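Side-chain contact in arginase (Glaciozyma antarctica, PDB 5YNL), which is a cold-adapted arginase of a psychrophilic yeast that probably hydrolyses L-arginine to L-ornithine and urea: residues 250-255 and 267-272. Sequence-based numbering, arbitrary orientation.
Sequences KCFSMF and EMALDH
On one of the two edge strands of the parallel sheet of this arginase alpha/beta fold, Phe252 and Lys250 reach across to Met268, Ala269 and His272 on the far half of the helix that follows directly. Strand 250-253 hands over to helix 254-273 at Ser253, its N-cap, and the chain doubles back: the axes of strand 250-253 and of the helical segment 267-272 run nearly antiparallel, at 170°, and approach to 9.8 Å. The buried Phe252 points from the strand toward the helix. CZ of Phe252 lies 3.6 Å from CB of Met268, while its CE2 meets the helix backbone at N of Ala269 (3.8 Å) and the methyl CB of Ala269 a little further off. The side chains of Met268 and Phe252 cross at about a right angle. The Met268 chain is extended as far as SD, then bends (chi3 68°) and brings CE back to 3.7 Å from CE1 of Phe252. The sulfur takes part as an oblique Met-aromatic contact, with SD of Met268 5.3 Å from the centroid of the Phe252 ring. Two residues back along the strand, Lys250 lays its aliphatic chain over one face of the His272 imidazole. The bend at chi2 (84°) carries CD of Lys250 over the middle of that ring, 3.9 Å from its centroid in a CH-pi contact, while CB of Lys250 comes to 3.4 Å from CD2 of His272. A water in the plane of the imidazole hydrogen-bonds to NE2 of His272 at 2.9 Å and accepts a bond from the backbone N of Lys250. Within the sheet, Lys250 and Phe252 bond through their backbones to Tyr230. No direct hydrogen bond joins the two segments: they meet through apolar, CH-pi and Met-aromatic contacts, with the water as polar bridge, and a positive charge on the imidazole may be somewhat disfavoured by the nearby lysine ammonium.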
ATOM      1  N   LYS A 250      -2.740  -2.029  15.657  1.00 39.41           N
ATOM      2  CA  LYS A 250      -1.632  -2.962  15.817  1.00 37.30           C
ATOM      3  C   LYS A 250      -0.443  -2.408  15.069  1.00 35.08           C
ATOM      4  O   LYS A 250      -0.567  -2.059  13.899  1.00 33.94           O
ATOM      5  CB  LYS A 250      -1.987  -4.341  15.250  1.00 35.96           C
ATOM      6  CG  LYS A 250      -1.146  -5.500  15.829  1.00 35.08           C
ATOM      7  CD  LYS A 250      -1.771  -5.945  17.155  1.00 37.89           C
ATOM      8  CE  LYS A 250      -0.819  -6.785  18.005  1.00 37.71           C
ATOM      9  NZ  LYS A 250      -1.422  -6.826  19.386  1.00 41.12           N
ATOM     10  N   CYS A 251       0.706  -2.316  15.731  1.00 39.51           N
ATOM     11  CA  CYS A 251       1.929  -1.855  15.067  1.00 37.73           C
ATOM     12  C   CYS A 251       3.060  -2.833  15.295  1.00 36.38           C
ATOM     13  O   CYS A 251       3.340  -3.225  16.430  1.00 37.62           O
ATOM     14  CB  CYS A 251       2.346  -0.456  15.551  1.00 39.41           C
ATOM     15  SG  CYS A 251       1.103   0.850  15.251  1.00 41.76           S
ATOM     16  N   PHE A 252       3.691  -3.245  14.199  1.00 28.89           N
ATOM     17  CA  PHE A 252       4.905  -4.056  14.279  1.00 29.84           C
ATOM     18  C   PHE A 252       6.075  -3.246  13.801  1.00 30.33           C
ATOM     19  O   PHE A 252       6.259  -3.043  12.603  1.00 29.16           O
ATOM     20  CB  PHE A 252       4.762  -5.334  13.467  1.00 29.24           C
ATOM     21  CG  PHE A 252       3.794  -6.297  14.073  1.00 30.25           C
ATOM     22  CD1 PHE A 252       4.114  -6.960  15.261  1.00 33.29           C
ATOM     23  CD2 PHE A 252       2.539  -6.489  13.512  1.00 28.80           C
ATOM     24  CE1 PHE A 252       3.214  -7.828  15.847  1.00 34.61           C
ATOM     25  CE2 PHE A 252       1.633  -7.370  14.092  1.00 30.22           C
ATOM     26  CZ  PHE A 252       1.973  -8.030  15.260  1.00 33.00           C
ATOM     27  N   SER A 253       6.850  -2.742  14.745  1.00 26.21           N
ATOM     28  CA  SER A 253       7.975  -1.904  14.397  1.00 27.09           C
ATOM     29  C   SER A 253       9.195  -2.784  14.158  1.00 27.80           C
ATOM     30  O   SER A 253       9.110  -4.020  14.243  1.00 27.73           O
ATOM     31  CB  SER A 253       8.261  -0.914  15.524  1.00 28.81           C
ATOM     32  OG  SER A 253       8.931  -1.576  16.574  1.00 30.31           O
ATOM     33  N   MET A 254      10.325  -2.137  13.881  1.00 24.54           N
ATOM     34  CA  MET A 254      11.582  -2.829  13.589  1.00 25.13           C
ATOM     35  C   MET A 254      12.059  -3.592  14.814  1.00 26.06           C
ATOM     36  O   MET A 254      12.684  -4.649  14.683  1.00 26.29           O
ATOM     37  CB  MET A 254      12.663  -1.847  13.090  1.00 26.98           C
ATOM     38  CG  MET A 254      12.386  -1.257  11.715  1.00 27.71           C
ATOM     39  SD  MET A 254      12.061  -2.546  10.489  1.00 25.32           S
ATOM     40  CE  MET A 254      13.678  -3.334  10.462  1.00 26.73           C
ATOM     41  N   PHE A 255      11.744  -3.060  15.991  1.00 26.18           N
ATOM     42  CA  PHE A 255      11.995  -3.753  17.261  1.00 27.88           C
ATOM     43  C   PHE A 255      11.306  -5.117  17.269  1.00 28.87           C
ATOM     44  O   PHE A 255      11.930  -6.122  17.555  1.00 30.28           O
ATOM     45  CB  PHE A 255      11.516  -2.874  18.424  1.00 28.89           C
ATOM     46  CG  PHE A 255      11.506  -3.562  19.765  1.00 31.45           C
ATOM     47  CD1 PHE A 255      12.662  -3.611  20.556  1.00 32.47           C
ATOM     48  CD2 PHE A 255      10.332  -4.112  20.273  1.00 32.58           C
ATOM     49  CE1 PHE A 255      12.642  -4.208  21.830  1.00 35.34           C
ATOM     50  CE2 PHE A 255      10.312  -4.715  21.531  1.00 35.02           C
ATOM     51  CZ  PHE A 255      11.469  -4.766  22.303  1.00 36.74           C
ATOM     52  N   GLU A 267       2.649 -13.285  10.088  1.00 26.61           N
ATOM     53  CA  GLU A 267       1.535 -14.126  10.508  0.59 29.34           C
ATOM     54  C   GLU A 267       0.680 -13.460  11.593  1.00 28.04           C
ATOM     55  O   GLU A 267      -0.544 -13.576  11.561  1.00 27.93           O
ATOM     56  CB  GLU A 267       1.995 -15.523  10.950  0.59 32.40           C
ATOM     57  CG  GLU A 267       2.640 -16.330   9.829  0.59 30.60           C
ATOM     58  CD  GLU A 267       1.779 -16.445   8.563  0.59 29.33           C
ATOM     59  OE1 GLU A 267       1.995 -15.669   7.588  0.59 27.77           O
ATOM     60  OE2 GLU A 267       0.894 -17.335   8.530  0.59 29.85           O
ATOM     61  N   MET A 268       1.308 -12.758  12.530  1.00 43.75           N
ATOM     62  CA  MET A 268       0.571 -12.045  13.573  1.00 41.33           C
ATOM     63  C   MET A 268      -0.224 -10.882  12.970  1.00 37.12           C
ATOM     64  O   MET A 268      -1.324 -10.549  13.432  1.00 35.96           O
ATOM     65  CB  MET A 268       1.541 -11.518  14.641  1.00 41.50           C
ATOM     66  CG  MET A 268       2.069 -12.593  15.585  1.00 45.56           C
ATOM     67  SD  MET A 268       3.358 -12.004  16.708  1.00 46.40           S
ATOM     68  CE  MET A 268       2.464 -10.884  17.774  1.00 43.40           C
ATOM     69  N   ALA A 269       0.340 -10.275  11.925  1.00 36.93           N
ATOM     70  CA  ALA A 269      -0.301  -9.161  11.248  1.00 33.51           C
ATOM     71  C   ALA A 269      -1.513  -9.686  10.548  1.00 34.29           C
ATOM     72  O   ALA A 269      -2.601  -9.129  10.695  1.00 33.28           O
ATOM     73  CB  ALA A 269       0.635  -8.506  10.268  1.00 31.47           C
ATOM     74  N   LEU A 270      -1.349 -10.767   9.793  1.00 26.67           N
ATOM     75  CA  LEU A 270      -2.520 -11.439   9.177  1.00 28.22           C
ATOM     76  C   LEU A 270      -3.558 -11.872  10.207  1.00 29.61           C
ATOM     77  O   LEU A 270      -4.761 -11.652  10.012  1.00 29.71           O
ATOM     78  CB  LEU A 270      -2.097 -12.625   8.291  1.00 30.50           C
ATOM     79  CG  LEU A 270      -1.415 -12.216   6.976  1.00 29.11           C
ATOM     80  CD1 LEU A 270      -0.878 -13.445   6.234  1.00 31.74           C
ATOM     81  CD2 LEU A 270      -2.395 -11.451   6.087  1.00 28.05           C
ATOM     82  N   ASP A 271      -3.117 -12.461  11.314  1.00 31.26           N
ATOM     83  CA  ASP A 271      -4.101 -12.862  12.324  1.00 32.43           C
ATOM     84  C   ASP A 271      -4.804 -11.681  12.972  1.00 31.41           C
ATOM     85  O   ASP A 271      -5.885 -11.837  13.488  1.00 33.96           O
ATOM     86  CB  ASP A 271      -3.497 -13.767  13.411  1.00 34.23           C
ATOM     87  CG  ASP A 271      -2.923 -15.033  12.844  1.00 37.40           C
ATOM     88  OD1 ASP A 271      -3.213 -15.349  11.669  1.00 38.12           O
ATOM     89  OD2 ASP A 271      -2.171 -15.713  13.570  1.00 39.49           O
ATOM     90  N   HIS A 272      -4.199 -10.501  12.963  1.00 36.26           N
ATOM     91  CA  HIS A 272      -4.895  -9.383  13.587  1.00 37.45           C
ATOM     92  C   HIS A 272      -5.972  -8.812  12.666  1.00 38.04           C
ATOM     93  O   HIS A 272      -7.106  -8.632  13.095  1.00 40.67           O
ATOM     94  CB  HIS A 272      -3.939  -8.285  14.048  1.00 36.55           C
ATOM     95  CG  HIS A 272      -4.618  -7.166  14.769  1.00 38.86           C
ATOM     96  ND1 HIS A 272      -5.182  -7.319  16.018  1.00 41.77           N
ATOM     97  CD2 HIS A 272      -4.849  -5.882  14.409  1.00 39.11           C
ATOM     98  CE1 HIS A 272      -5.711  -6.173  16.406  1.00 43.74           C
ATOM     99  NE2 HIS A 272      -5.525  -5.283  15.447  1.00 42.15           N
TER
HETATM  100  O   HOH W   1      -5.392  -2.876  13.907  1.00 42.52           O